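Long-range contacts in myosin-17 (Arabidopsis thaliana, PDB 7KFL), which is a plant class XI myosin, an actin-based motor whose globular tail, the cargo-binding domain described here, probably recognises the cargo that the motor carries: residues E47-S52 / E147-A152; I246-N251 / W296-H301; L254-L259 / S375-D380. One frame throughout, in Å; residues are numbered along the deposited sequence.

Contact 1: E47-S52 / E147-A152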
ATOM      1  N   GLU A  47       2.582  18.546 -29.166  1.00 63.54           N
ATOM      2  CA  GLU A  47       2.628  18.467 -30.652  1.00 64.09           C
ATOM      3  C   GLU A  47       4.016  18.838 -31.202  1.00 62.81           C
ATOM      4  O   GLU A  47       4.188  18.719 -32.431  1.00 63.72           O
ATOM      5  CB  GLU A  47       1.547  19.371 -31.249  1.00 65.72           C
ATOM      6  CG  GLU A  47       0.148  18.801 -31.111  1.00 67.44           C
ATOM      7  CD  GLU A  47      -0.969  19.791 -31.394  1.00 69.37           C
ATOM      8  OE1 GLU A  47      -1.146  20.733 -30.588  1.00 69.73           O
ATOM      9  OE2 GLU A  47      -1.656  19.622 -32.424  1.00 70.61           O
ATOM     10  N   VAL A  48       4.967  19.261 -30.360  1.00 60.87           N
ATOM     11  CA  VAL A  48       6.362  19.586 -30.797  1.00 60.93           C
ATOM     12  C   VAL A  48       7.176  18.289 -30.866  1.00 60.35           C
ATOM     13  O   VAL A  48       6.976  17.414 -30.004  1.00 61.70           O
ATOM     14  CB  VAL A  48       7.048  20.629 -29.893  1.00 60.57           C
ATOM     15  CG1 VAL A  48       6.243  21.914 -29.818  1.00 61.37           C
ATOM     16  CG2 VAL A  48       7.341  20.101 -28.497  1.00 60.56           C
ATOM     17  N   GLU A  49       8.070  18.194 -31.852  1.00 59.98           N
ATOM     18  CA  GLU A  49       8.884  16.986 -32.152  1.00 60.05           C
ATOM     19  C   GLU A  49      10.055  16.889 -31.167  1.00 58.62           C
ATOM     20  O   GLU A  49      10.592  15.775 -31.012  1.00 59.06           O
ATOM     21  CB  GLU A  49       9.383  17.034 -33.598  1.00 61.73           C
ATOM     22  CG  GLU A  49       8.267  17.071 -34.631  1.00 63.25           C
ATOM     23  CD  GLU A  49       7.622  15.734 -34.958  1.00 64.46           C
ATOM     24  OE1 GLU A  49       8.112  14.698 -34.460  1.00 65.69           O
ATOM     25  OE2 GLU A  49       6.631  15.732 -35.717  1.00 66.09           O
ATOM     26  N   ARG A  50      10.437  18.007 -30.538  1.00 56.83           N
ATOM     27  CA  ARG A  50      11.554  18.083 -29.554  1.00 56.60           C
ATOM     28  C   ARG A  50      11.308  19.262 -28.602  1.00 55.73           C
ATOM     29  O   ARG A  50      10.870  20.327 -29.083  1.00 56.13           O
ATOM     30  CB  ARG A  50      12.889  18.225 -30.290  1.00 57.19           C
ATOM     31  CG  ARG A  50      14.117  17.933 -29.438  1.00 57.96           C
ATOM     32  CD  ARG A  50      15.409  18.232 -30.179  1.00 59.60           C
ATOM     33  NE  ARG A  50      16.600  17.812 -29.447  1.00 60.28           N
ATOM     34  CZ  ARG A  50      17.140  16.593 -29.483  1.00 62.43           C
ATOM     35  NH1 ARG A  50      16.603  15.630 -30.219  1.00 63.36           N
ATOM     36  NH2 ARG A  50      18.225  16.335 -28.770  1.00 62.98           N
ATOM     37  N   THR A  51      11.575  19.073 -27.305  1.00 54.51           N
ATOM     38  CA  THR A  51      11.412  20.100 -26.237  1.00 53.92           C
ATOM     39  C   THR A  51      11.972  19.571 -24.913  1.00 53.68           C
ATOM     40  O   THR A  51      11.944  18.342 -24.712  1.00 54.51           O
ATOM     41  CB  THR A  51       9.944  20.516 -26.065  1.00 53.67           C
ATOM     42  OG1 THR A  51       9.876  21.500 -25.032  1.00 53.42           O
ATOM     43  CG2 THR A  51       9.026  19.364 -25.719  1.00 53.27           C
ATOM     44  N   SER A  52      12.424  20.482 -24.044  1.00 53.69           N
ATOM     45  CA  SER A  52      13.025  20.198 -22.714  1.00 53.64           C
ATOM     46  C   SER A  52      11.971  20.296 -21.603  1.00 53.38           C
ATOM     47  O   SER A  52      12.283  19.892 -20.468  1.00 53.33           O
ATOM     48  CB  SER A  52      14.178  21.130 -22.437  1.00 54.20           C
ATOM     49  OG  SER A  52      15.319  20.773 -23.203  1.00 54.87           O
ATOM     50  N   GLU A 147      -2.920  14.512 -31.082  1.00 80.01           N
ATOM     51  CA  GLU A 147      -1.980  13.459 -31.551  1.00 78.55           C
ATOM     52  C   GLU A 147      -0.588  13.807 -31.014  1.00 75.38           C
ATOM     53  O   GLU A 147       0.083  14.669 -31.611  1.00 76.22           O
ATOM     54  CB  GLU A 147      -2.022  13.315 -33.076  1.00 80.08           C
ATOM     55  CG  GLU A 147      -3.329  12.731 -33.589  1.00 81.68           C
ATOM     56  CD  GLU A 147      -3.290  12.205 -35.016  1.00 83.55           C
ATOM     57  OE1 GLU A 147      -2.503  11.275 -35.278  1.00 84.54           O
ATOM     58  OE2 GLU A 147      -4.047  12.728 -35.863  1.00 84.34           O
ATOM     59  N   ALA A 148      -0.203  13.175 -29.902  1.00 72.20           N
ATOM     60  CA  ALA A 148       1.040  13.444 -29.142  1.00 69.53           C
ATOM     61  C   ALA A 148       2.256  13.012 -29.966  1.00 67.78           C
ATOM     62  O   ALA A 148       2.223  11.904 -30.534  1.00 68.34           O
ATOM     63  CB  ALA A 148       0.996  12.722 -27.819  1.00 69.55           C
ATOM     64  N   LYS A 149       3.285  13.863 -30.017  1.00 65.40           N
ATOM     65  CA  LYS A 149       4.606  13.555 -30.623  1.00 64.03           C
ATOM     66  C   LYS A 149       5.455  12.816 -29.583  1.00 61.37           C
ATOM     67  O   LYS A 149       4.978  12.644 -28.450  1.00 59.68           O
ATOM     68  CB  LYS A 149       5.265  14.840 -31.131  1.00 65.48           C
ATOM     69  CG  LYS A 149       4.514  15.555 -32.249  1.00 66.91           C
ATOM     70  CD  LYS A 149       4.311  14.716 -33.498  1.00 68.67           C
ATOM     71  CE  LYS A 149       3.556  15.444 -34.591  1.00 69.99           C
ATOM     72  NZ  LYS A 149       2.103  15.507 -34.303  1.00 71.03           N
ATOM     73  N   TYR A 150       6.663  12.389 -29.965  1.00 60.72           N
ATOM     74  CA  TYR A 150       7.485  11.396 -29.222  1.00 59.46           C
ATOM     75  C   TYR A 150       7.913  11.945 -27.862  1.00 58.35           C
ATOM     76  O   TYR A 150       7.908  11.200 -26.887  1.00 59.90           O
ATOM     77  CB  TYR A 150       8.664  10.917 -30.077  1.00 59.65           C
ATOM     78  CG  TYR A 150       8.262  10.133 -31.303  1.00 60.07           C
ATOM     79  CD1 TYR A 150       7.182   9.261 -31.273  1.00 59.83           C
ATOM     80  CD2 TYR A 150       8.962  10.252 -32.494  1.00 60.39           C
ATOM     81  CE1 TYR A 150       6.805   8.536 -32.389  1.00 60.77           C
ATOM     82  CE2 TYR A 150       8.596   9.533 -33.621  1.00 61.31           C
ATOM     83  CZ  TYR A 150       7.514   8.675 -33.568  1.00 61.70           C
ATOM     84  OH  TYR A 150       7.140   7.960 -34.666  1.00 63.28           O
ATOM     85  N   PRO A 151       8.290  13.238 -27.722  1.00 57.24           N
ATOM     86  CA  PRO A 151       8.621  13.785 -26.405  1.00 56.19           C
ATOM     87  C   PRO A 151       7.487  13.621 -25.379  1.00 55.24           C
ATOM     88  O   PRO A 151       7.777  13.335 -24.229  1.00 55.59           O
ATOM     89  CB  PRO A 151       8.874  15.275 -26.681  1.00 56.50           C
ATOM     90  CG  PRO A 151       9.284  15.312 -28.136  1.00 57.36           C
ATOM     91  CD  PRO A 151       8.460  14.226 -28.798  1.00 57.37           C
ATOM     92  N   ALA A 152       6.238  13.789 -25.825  1.00 54.21           N
ATOM     93  CA  ALA A 152       5.015  13.768 -24.988  1.00 52.93           C
ATOM     94  C   ALA A 152       4.669  12.336 -24.563  1.00 52.17           C
ATOM     95  O   ALA A 152       4.228  12.160 -23.411  1.00 52.42           O
ATOM     96  CB  ALA A 152       3.873  14.406 -25.739  1.00 53.44           C
TER
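Lys149 and Pro151 pack against the backbone of Glu47 to Arg50 in a surface contact, far out from the centre of the chain. Residues 47-52 form the loop between helices 31-43 and 53-65. Residues 147-152 run from a short strand into the start of the long helix 150-186. The meeting is mostly of side-chain carbons with carbonyl oxygens. The Lys149 chain lies along the loop backbone. Its CG is 3.2 Å from Glu47 O, and its CB is 3.3 Å from Val48 O. Pro151 comes next along the loop. The CG corner of its ring stands 3.2 Å from Glu49 O, and Thr51 CG2 approaches Pro151 CB at 4.2 Å.

Lys149 is the N-cap residue of helix 150-186, and Pro151 sits in the first turn, where a proline ring costs no helical bond. This part of the globular tail is a bundle of helices, and the contact joins an interhelical loop to a helix start. Backbone hydrogen bonds join Lys149 with Phe46 and Ala148 with Lys93. Pro151 also rests on Phe54 of helix 53-65.

Glu49 and Lys149 cross at a slant. Glu49 bends at chi2 (-80°), which brings OE2 back to within 3.3 Å of Lys149 CE. The charged ends do not pair, since Glu49 OE2 stays 4.7 Å from Lys149 NZ. Bends at chi2 and chi4 turn the lysine amine back toward the strand residue Glu147, where NZ makes a weak bond of 3.5 Å to Glu147 O. The nearby carboxylate may still help to steady the ammonium group electrostatically.

Contact 2: I246-N251 / W296-H301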
ATOM      1  N   ILE A 246      -0.269  -2.801   2.838  1.00 49.03           N
ATOM      2  CA  ILE A 246       0.367  -2.637   4.182  1.00 49.18           C
ATOM      3  C   ILE A 246      -0.191  -3.693   5.147  1.00 48.90           C
ATOM      4  O   ILE A 246       0.600  -4.228   5.947  1.00 48.01           O
ATOM      5  CB  ILE A 246       0.172  -1.200   4.706  1.00 49.64           C
ATOM      6  CG1 ILE A 246       1.034  -0.204   3.927  1.00 50.19           C
ATOM      7  CG2 ILE A 246       0.439  -1.116   6.203  1.00 50.15           C
ATOM      8  CD1 ILE A 246       2.497  -0.220   4.313  1.00 50.34           C
ATOM      9  N   PHE A 247      -1.498  -3.968   5.096  1.00 48.65           N
ATOM     10  CA  PHE A 247      -2.159  -5.001   5.938  1.00 48.62           C
ATOM     11  C   PHE A 247      -1.665  -6.387   5.503  1.00 48.45           C
ATOM     12  O   PHE A 247      -1.494  -7.262   6.379  1.00 48.53           O
ATOM     13  CB  PHE A 247      -3.683  -4.860   5.899  1.00 48.77           C
ATOM     14  CG  PHE A 247      -4.242  -3.971   6.983  1.00 49.13           C
ATOM     15  CD1 PHE A 247      -3.856  -2.642   7.079  1.00 49.16           C
ATOM     16  CD2 PHE A 247      -5.148  -4.461   7.913  1.00 49.69           C
ATOM     17  CE1 PHE A 247      -4.366  -1.824   8.077  1.00 49.43           C
ATOM     18  CE2 PHE A 247      -5.658  -3.642   8.909  1.00 49.76           C
ATOM     19  CZ  PHE A 247      -5.266  -2.325   8.990  1.00 49.74           C
ATOM     20  N   SER A 248      -1.426  -6.568   4.201  1.00 48.25           N
ATOM     21  CA  SER A 248      -0.694  -7.726   3.617  1.00 48.03           C
ATOM     22  C   SER A 248       0.622  -7.933   4.380  1.00 47.48           C
ATOM     23  O   SER A 248       0.858  -9.057   4.856  1.00 48.01           O
ATOM     24  CB  SER A 248      -0.460  -7.537   2.137  1.00 48.24           C
ATOM     25  OG  SER A 248       0.809  -8.041   1.746  1.00 48.63           O
ATOM     26  N   PHE A 249       1.430  -6.876   4.510  1.00 46.77           N
ATOM     27  CA  PHE A 249       2.727  -6.868   5.239  1.00 46.90           C
ATOM     28  C   PHE A 249       2.509  -7.279   6.703  1.00 47.42           C
ATOM     29  O   PHE A 249       3.266  -8.132   7.207  1.00 47.27           O
ATOM     30  CB  PHE A 249       3.390  -5.493   5.113  1.00 46.74           C
ATOM     31  CG  PHE A 249       4.560  -5.257   6.032  1.00 47.09           C
ATOM     32  CD1 PHE A 249       5.805  -5.799   5.750  1.00 47.91           C
ATOM     33  CD2 PHE A 249       4.422  -4.474   7.168  1.00 47.30           C
ATOM     34  CE1 PHE A 249       6.884  -5.571   6.591  1.00 48.44           C
ATOM     35  CE2 PHE A 249       5.502  -4.249   8.009  1.00 48.31           C
ATOM     36  CZ  PHE A 249       6.731  -4.796   7.718  1.00 48.36           C
ATOM     37  N   ILE A 250       1.510  -6.693   7.369  1.00 47.86           N
ATOM     38  CA  ILE A 250       1.175  -6.984   8.797  1.00 48.89           C
ATOM     39  C   ILE A 250       0.813  -8.468   8.921  1.00 49.25           C
ATOM     40  O   ILE A 250       1.365  -9.141   9.816  1.00 49.67           O
ATOM     41  CB  ILE A 250       0.047  -6.062   9.306  1.00 49.02           C
ATOM     42  CG1 ILE A 250       0.565  -4.643   9.558  1.00 48.92           C
ATOM     43  CG2 ILE A 250      -0.621  -6.642  10.546  1.00 49.23           C
ATOM     44  CD1 ILE A 250      -0.522  -3.603   9.697  1.00 49.32           C
ATOM     45  N   ASN A 251      -0.078  -8.947   8.051  1.00 49.25           N
ATOM     46  CA  ASN A 251      -0.561 -10.353   8.015  1.00 48.89           C
ATOM     47  C   ASN A 251       0.636 -11.307   7.943  1.00 49.12           C
ATOM     48  O   ASN A 251       0.619 -12.326   8.650  1.00 50.05           O
ATOM     49  CB  ASN A 251      -1.490 -10.599   6.826  1.00 48.40           C
ATOM     50  CG  ASN A 251      -1.953 -12.036   6.755  1.00 48.49           C
ATOM     51  OD1 ASN A 251      -2.736 -12.480   7.591  1.00 47.67           O
ATOM     52  ND2 ASN A 251      -1.462 -12.770   5.771  1.00 49.36           N
ATOM     53  N   TRP A 296      -8.802  -5.359   5.889  1.00 56.86           N
ATOM     54  CA  TRP A 296      -9.224  -6.297   6.963  1.00 56.97           C
ATOM     55  C   TRP A 296      -9.094  -7.744   6.470  1.00 57.54           C
ATOM     56  O   TRP A 296      -8.582  -8.578   7.240  1.00 58.17           O
ATOM     57  CB  TRP A 296     -10.647  -5.974   7.447  1.00 56.86           C
ATOM     58  CG  TRP A 296     -11.151  -6.893   8.517  1.00 56.60           C
ATOM     59  CD1 TRP A 296     -12.298  -7.636   8.490  1.00 57.12           C
ATOM     60  CD2 TRP A 296     -10.512  -7.192   9.772  1.00 56.05           C
ATOM     61  NE1 TRP A 296     -12.420  -8.367   9.642  1.00 57.01           N
ATOM     62  CE2 TRP A 296     -11.340  -8.116  10.447  1.00 56.49           C
ATOM     63  CE3 TRP A 296      -9.329  -6.770  10.393  1.00 55.14           C
ATOM     64  CZ2 TRP A 296     -11.018  -8.620  11.708  1.00 56.42           C
ATOM     65  CZ3 TRP A 296      -9.012  -7.269  11.638  1.00 54.96           C
ATOM     66  CH2 TRP A 296      -9.848  -8.181  12.284  1.00 55.71           C
ATOM     67  N   ASP A 297      -9.511  -8.018   5.228  1.00 58.13           N
ATOM     68  CA  ASP A 297      -9.530  -9.378   4.622  1.00 59.17           C
ATOM     69  C   ASP A 297      -8.105  -9.850   4.295  1.00 57.93           C
ATOM     70  O   ASP A 297      -7.933 -11.059   4.069  1.00 57.86           O
ATOM     71  CB  ASP A 297     -10.433  -9.423   3.385  1.00 60.64           C
ATOM     72  CG  ASP A 297     -11.917  -9.399   3.718  1.00 63.30           C
ATOM     73  OD1 ASP A 297     -12.286  -9.897   4.806  1.00 63.47           O
ATOM     74  OD2 ASP A 297     -12.694  -8.881   2.888  1.00 65.91           O
ATOM     75  N   GLU A 298      -7.122  -8.949   4.277  1.00 57.22           N
ATOM     76  CA  GLU A 298      -5.692  -9.300   4.061  1.00 56.74           C
ATOM     77  C   GLU A 298      -5.123 -10.004   5.300  1.00 56.02           C
ATOM     78  O   GLU A 298      -4.110 -10.709   5.143  1.00 55.55           O
ATOM     79  CB  GLU A 298      -4.879  -8.054   3.707  1.00 57.35           C
ATOM     80  CG  GLU A 298      -5.080  -7.615   2.270  1.00 58.36           C
ATOM     81  CD  GLU A 298      -4.645  -8.660   1.258  1.00 59.42           C
ATOM     82  OE1 GLU A 298      -3.465  -9.065   1.307  1.00 58.95           O
ATOM     83  OE2 GLU A 298      -5.497  -9.090   0.448  1.00 60.63           O
ATOM     84  N   LEU A 299      -5.751  -9.831   6.470  1.00 56.43           N
ATOM     85  CA  LEU A 299      -5.328 -10.454   7.757  1.00 56.65           C
ATOM     86  C   LEU A 299      -6.000 -11.825   7.944  1.00 57.79           C
ATOM     87  O   LEU A 299      -5.875 -12.387   9.053  1.00 57.68           O
ATOM     88  CB  LEU A 299      -5.696  -9.519   8.916  1.00 56.09           C
ATOM     89  CG  LEU A 299      -4.992  -8.164   8.943  1.00 55.16           C
ATOM     90  CD1 LEU A 299      -5.548  -7.297  10.059  1.00 55.17           C
ATOM     91  CD2 LEU A 299      -3.489  -8.323   9.108  1.00 54.89           C
ATOM     92  N   ARG A 300      -6.680 -12.347   6.915  1.00 59.01           N
ATOM     93  CA  ARG A 300      -7.493 -13.595   6.991  1.00 60.89           C
ATOM     94  C   ARG A 300      -6.639 -14.762   7.514  1.00 59.76           C
ATOM     95  O   ARG A 300      -7.204 -15.606   8.231  1.00 58.52           O
ATOM     96  CB  ARG A 300      -8.141 -13.917   5.638  1.00 63.41           C
ATOM     97  CG  ARG A 300      -7.166 -14.124   4.488  1.00 65.80           C
ATOM     98  CD  ARG A 300      -7.872 -14.123   3.141  1.00 68.82           C
ATOM     99  NE  ARG A 300      -6.930 -14.070   2.024  1.00 70.92           N
ATOM    100  CZ  ARG A 300      -6.857 -14.948   1.020  1.00 72.51           C
ATOM    101  NH1 ARG A 300      -7.686 -15.978   0.950  1.00 73.23           N
ATOM    102  NH2 ARG A 300      -5.951 -14.779   0.071  1.00 72.95           N
ATOM    103  N   HIS A 301      -5.342 -14.811   7.181  1.00 59.10           N
ATOM    104  CA  HIS A 301      -4.385 -15.848   7.663  1.00 58.58           C
ATOM    105  C   HIS A 301      -4.206 -15.729   9.180  1.00 57.68           C
ATOM    106  O   HIS A 301      -4.528 -16.699   9.892  1.00 58.86           O
ATOM    107  CB  HIS A 301      -3.015 -15.739   6.978  1.00 58.84           C
ATOM    108  CG  HIS A 301      -2.994 -16.130   5.537  1.00 59.18           C
ATOM    109  ND1 HIS A 301      -2.617 -17.394   5.125  1.00 59.68           N
ATOM    110  CD2 HIS A 301      -3.260 -15.426   4.415  1.00 58.93           C
ATOM    111  CE1 HIS A 301      -2.671 -17.458   3.810  1.00 60.12           C
ATOM    112  NE2 HIS A 301      -3.064 -16.263   3.351  1.00 59.81           N
TER
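Leu299 reaches across to Phe247 and Ile250, its two methyls parted between them. CD1 goes to the phenylalanine, 3.6 Å from Phe247 CD2, in an oblique approach to the ring. CD2 meets Ile250 CG2, also at 3.6 Å, and lies near Phe247 O as well. Both pairs of side chains meet at a slant. The methyl used is CG2, the branch anti to the backbone N of Ile250. Beside Leu299, Glu298 sets its CB against that of Phe247, then bends at chi2 so that Glu298 OE1 lies 3.5 Å from Ser248 CB, a packing contact. The Ser248 hydroxyl bonds elsewhere, to Asp381 N.

These are two neighbouring pieces of the DIL domain in the globular tail. Residues 246-251 belong to the long helix 236-260. Residues 296-301 hold the turn before helix 300-309 and its first residues, with Leu299 as the N-cap. The Phe247 ring also meets Trp283 of helix 267-287, and its side chain touches Leu222 of helix 205-231.

Asn251 starts out toward the turn, with CG anti to the backbone N (chi1 178°). Its amide lies close to Glu298 O, which is 3.0 Å from Asn251 CG, but the angle at ND2 is too poor for a hydrogen bond. OD1 accepts instead from the backbone N of Ile302, near the start of helix 300-309. Asn251 OD1 also lies 3.3 Å from His301 CB. The Asn251 and His301 side chains cross at about a right angle, with amide and imidazole planes 51° apart, and Asn251 ND2 is 3.5 Å from His301 CD2. The imidazole in turn meets Phe255 edge to face.

Contact 3: L254-L259 / S375-D380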
ATOM      1  N   LEU A 254       3.106 -11.210  11.301  1.00 48.28           N
ATOM      2  CA  LEU A 254       2.449 -11.837  12.479  1.00 48.00           C
ATOM      3  C   LEU A 254       2.270 -13.340  12.248  1.00 48.20           C
ATOM      4  O   LEU A 254       2.573 -14.113  13.178  1.00 49.23           O
ATOM      5  CB  LEU A 254       1.100 -11.160  12.738  1.00 47.92           C
ATOM      6  CG  LEU A 254       1.168  -9.698  13.178  1.00 47.54           C
ATOM      7  CD1 LEU A 254      -0.232  -9.127  13.359  1.00 47.64           C
ATOM      8  CD2 LEU A 254       1.979  -9.542  14.456  1.00 47.34           C
ATOM      9  N   PHE A 255       1.785 -13.741  11.070  1.00 47.58           N
ATOM     10  CA  PHE A 255       1.515 -15.165  10.739  1.00 47.05           C
ATOM     11  C   PHE A 255       2.831 -15.948  10.662  1.00 47.06           C
ATOM     12  O   PHE A 255       2.846 -17.113  11.088  1.00 47.79           O
ATOM     13  CB  PHE A 255       0.734 -15.310   9.433  1.00 46.81           C
ATOM     14  CG  PHE A 255       0.404 -16.742   9.098  1.00 47.00           C
ATOM     15  CD1 PHE A 255      -0.660 -17.384   9.710  1.00 46.98           C
ATOM     16  CD2 PHE A 255       1.185 -17.459   8.207  1.00 47.20           C
ATOM     17  CE1 PHE A 255      -0.953 -18.705   9.413  1.00 47.65           C
ATOM     18  CE2 PHE A 255       0.887 -18.779   7.909  1.00 47.66           C
ATOM     19  CZ  PHE A 255      -0.179 -19.400   8.515  1.00 47.87           C
ATOM     20  N   ASN A 256       3.890 -15.342  10.121  1.00 46.76           N
ATOM     21  CA  ASN A 256       5.214 -16.001   9.965  1.00 47.94           C
ATOM     22  C   ASN A 256       5.825 -16.274  11.347  1.00 49.25           C
ATOM     23  O   ASN A 256       6.512 -17.300  11.481  1.00 50.50           O
ATOM     24  CB  ASN A 256       6.163 -15.196   9.074  1.00 47.49           C
ATOM     25  CG  ASN A 256       5.834 -15.305   7.600  1.00 46.84           C
ATOM     26  OD1 ASN A 256       5.009 -16.122   7.193  1.00 46.42           O
ATOM     27  ND2 ASN A 256       6.478 -14.485   6.788  1.00 46.66           N
ATOM     28  N   SER A 257       5.575 -15.407  12.335  1.00 50.93           N
ATOM     29  CA  SER A 257       6.124 -15.526  13.714  1.00 51.66           C
ATOM     30  C   SER A 257       5.467 -16.708  14.443  1.00 53.34           C
ATOM     31  O   SER A 257       6.143 -17.325  15.294  1.00 52.40           O
ATOM     32  CB  SER A 257       5.984 -14.232  14.484  1.00 51.40           C
ATOM     33  OG  SER A 257       4.626 -13.934  14.762  1.00 50.92           O
ATOM     34  N   LEU A 258       4.208 -17.028  14.114  1.00 54.51           N
ATOM     35  CA  LEU A 258       3.498 -18.225  14.647  1.00 55.41           C
ATOM     36  C   LEU A 258       4.197 -19.497  14.151  1.00 56.21           C
ATOM     37  O   LEU A 258       4.293 -20.454  14.944  1.00 57.48           O
ATOM     38  CB  LEU A 258       2.029 -18.215  14.208  1.00 55.34           C
ATOM     39  CG  LEU A 258       1.156 -17.087  14.762  1.00 55.19           C
ATOM     40  CD1 LEU A 258      -0.316 -17.400  14.544  1.00 55.24           C
ATOM     41  CD2 LEU A 258       1.426 -16.840  16.239  1.00 54.99           C
ATOM     42  N   LEU A 259       4.657 -19.501  12.895  1.00 56.18           N
ATOM     43  CA  LEU A 259       5.269 -20.685  12.232  1.00 56.89           C
ATOM     44  C   LEU A 259       6.713 -20.889  12.709  1.00 56.81           C
ATOM     45  O   LEU A 259       7.130 -22.058  12.785  1.00 57.59           O
ATOM     46  CB  LEU A 259       5.237 -20.501  10.712  1.00 57.24           C
ATOM     47  CG  LEU A 259       3.860 -20.342  10.069  1.00 57.33           C
ATOM     48  CD1 LEU A 259       4.002 -20.200   8.562  1.00 57.86           C
ATOM     49  CD2 LEU A 259       2.943 -21.509  10.404  1.00 57.54           C
ATOM     50  N   SER A 375       1.906 -23.884   0.443  1.00 62.77           N
ATOM     51  CA  SER A 375       2.158 -22.624   1.188  1.00 60.05           C
ATOM     52  C   SER A 375       2.647 -22.963   2.601  1.00 58.19           C
ATOM     53  O   SER A 375       2.016 -23.815   3.258  1.00 57.59           O
ATOM     54  CB  SER A 375       0.923 -21.759   1.228  1.00 59.33           C
ATOM     55  OG  SER A 375       0.517 -21.395  -0.081  1.00 59.47           O
ATOM     56  N   PHE A 376       3.748 -22.343   3.034  1.00 55.72           N
ATOM     57  CA  PHE A 376       4.221 -22.353   4.442  1.00 53.98           C
ATOM     58  C   PHE A 376       4.354 -20.899   4.908  1.00 52.47           C
ATOM     59  O   PHE A 376       3.331 -20.332   5.342  1.00 51.57           O
ATOM     60  CB  PHE A 376       5.494 -23.194   4.583  1.00 53.56           C
ATOM     61  CG  PHE A 376       5.914 -23.437   6.011  1.00 52.93           C
ATOM     62  CD1 PHE A 376       5.063 -24.084   6.895  1.00 52.67           C
ATOM     63  CD2 PHE A 376       7.156 -23.027   6.474  1.00 52.69           C
ATOM     64  CE1 PHE A 376       5.443 -24.311   8.208  1.00 52.83           C
ATOM     65  CE2 PHE A 376       7.535 -23.254   7.790  1.00 52.36           C
ATOM     66  CZ  PHE A 376       6.678 -23.897   8.653  1.00 52.58           C
ATOM     67  N   LEU A 377       5.547 -20.304   4.798  1.00 51.52           N
ATOM     68  CA  LEU A 377       5.772 -18.863   5.084  1.00 51.09           C
ATOM     69  C   LEU A 377       5.014 -18.032   4.045  1.00 50.92           C
ATOM     70  O   LEU A 377       4.888 -18.490   2.897  1.00 50.90           O
ATOM     71  CB  LEU A 377       7.273 -18.555   5.055  1.00 51.14           C
ATOM     72  CG  LEU A 377       8.104 -19.219   6.152  1.00 51.68           C
ATOM     73  CD1 LEU A 377       9.575 -18.874   5.998  1.00 52.09           C
ATOM     74  CD2 LEU A 377       7.616 -18.819   7.534  1.00 52.04           C
ATOM     75  N   LEU A 378       4.505 -16.866   4.453  1.00 51.21           N
ATOM     76  CA  LEU A 378       3.796 -15.907   3.566  1.00 51.48           C
ATOM     77  C   LEU A 378       4.786 -14.851   3.069  1.00 51.84           C
ATOM     78  O   LEU A 378       5.838 -14.652   3.716  1.00 50.27           O
ATOM     79  CB  LEU A 378       2.640 -15.256   4.332  1.00 50.76           C
ATOM     80  CG  LEU A 378       1.583 -16.208   4.889  1.00 50.84           C
ATOM     81  CD1 LEU A 378       0.526 -15.440   5.665  1.00 50.87           C
ATOM     82  CD2 LEU A 378       0.931 -17.018   3.782  1.00 51.53           C
ATOM     83  N   ASP A 379       4.451 -14.209   1.949  1.00 53.80           N
ATOM     84  CA  ASP A 379       5.189 -13.046   1.393  1.00 55.03           C
ATOM     85  C   ASP A 379       4.183 -11.916   1.168  1.00 54.82           C
ATOM     86  O   ASP A 379       3.052 -12.211   0.730  1.00 55.05           O
ATOM     87  CB  ASP A 379       5.930 -13.421   0.108  1.00 56.44           C
ATOM     88  CG  ASP A 379       7.249 -12.692  -0.068  1.00 58.47           C
ATOM     89  OD1 ASP A 379       7.422 -11.627   0.566  1.00 60.23           O
ATOM     90  OD2 ASP A 379       8.099 -13.196  -0.833  1.00 60.60           O
ATOM     91  N   ASP A 380       4.580 -10.680   1.474  1.00 54.83           N
ATOM     92  CA  ASP A 380       3.733  -9.468   1.312  1.00 54.18           C
ATOM     93  C   ASP A 380       3.613  -9.133  -0.179  1.00 52.70           C
ATOM     94  O   ASP A 380       4.342  -9.740  -0.988  1.00 51.85           O
ATOM     95  CB  ASP A 380       4.289  -8.282   2.111  1.00 54.83           C
ATOM     96  CG  ASP A 380       5.713  -7.886   1.754  1.00 56.12           C
ATOM     97  OD1 ASP A 380       6.072  -7.967   0.558  1.00 57.25           O
ATOM     98  OD2 ASP A 380       6.456  -7.502   2.678  1.00 57.13           O
TER
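Two bumps fit the irregular strip 375-380 to helix 236-260: Leu378 from the strip and Leu259 from the helix. Leu378 turns its branched end onto Phe255. The two side chains cross at about a right angle, and Leu378 CD1 lies 3.3 Å from Phe255 CD2. His301 and Asn251 border the same methyl-bearing end, so it fills a hollow between two helices. Leu259 pushes CD1 into the bend at Phe376. That methyl is 3.3 Å from Phe376 O and also sits over the centre of the Phe376 ring, 4.3 Å above its plane. Leu377 CD2 packs beside Leu259, 4.0 Å from its CD1. Phe376 O lies in the plane of the Phe255 ring, at its edge, and accepts a hydrogen bond from Gln334.

Between the bumps, Asn256 grips the backbone of Leu378 at both ends. Leu378 N gives a nearly straight bond (173°) to a lone pair of Asn256 OD1, at 2.9 Å. Asn256 ND2 gives another to Leu378 O, at 3.1 Å. That oxygen lies in the amide plane. With one bond accepted and one donated, the amide should have its flip fixed and hold this strip in one position along the helix.

Contact 1 stands apart, near one end of the elongated, mostly helical tail. Its centre is 44 Å from that of contact 2 and 49 Å from that of contact 3, and contacts 1 and 3 lie on opposite sides of the chain's centre. It closes in sequence before the other two open. Contacts 2 and 3 have centres 11 Å apart and share helix 236-260, which meets residues 296-301 and then 375-380. Their segments alternate along the chain. They touch through Leu378 CD1, 3.3 Å from Asn251 ND2. One helix, most of it in the DIL range, thus packs against both the start of helix 300-309 and the late segment 375-380.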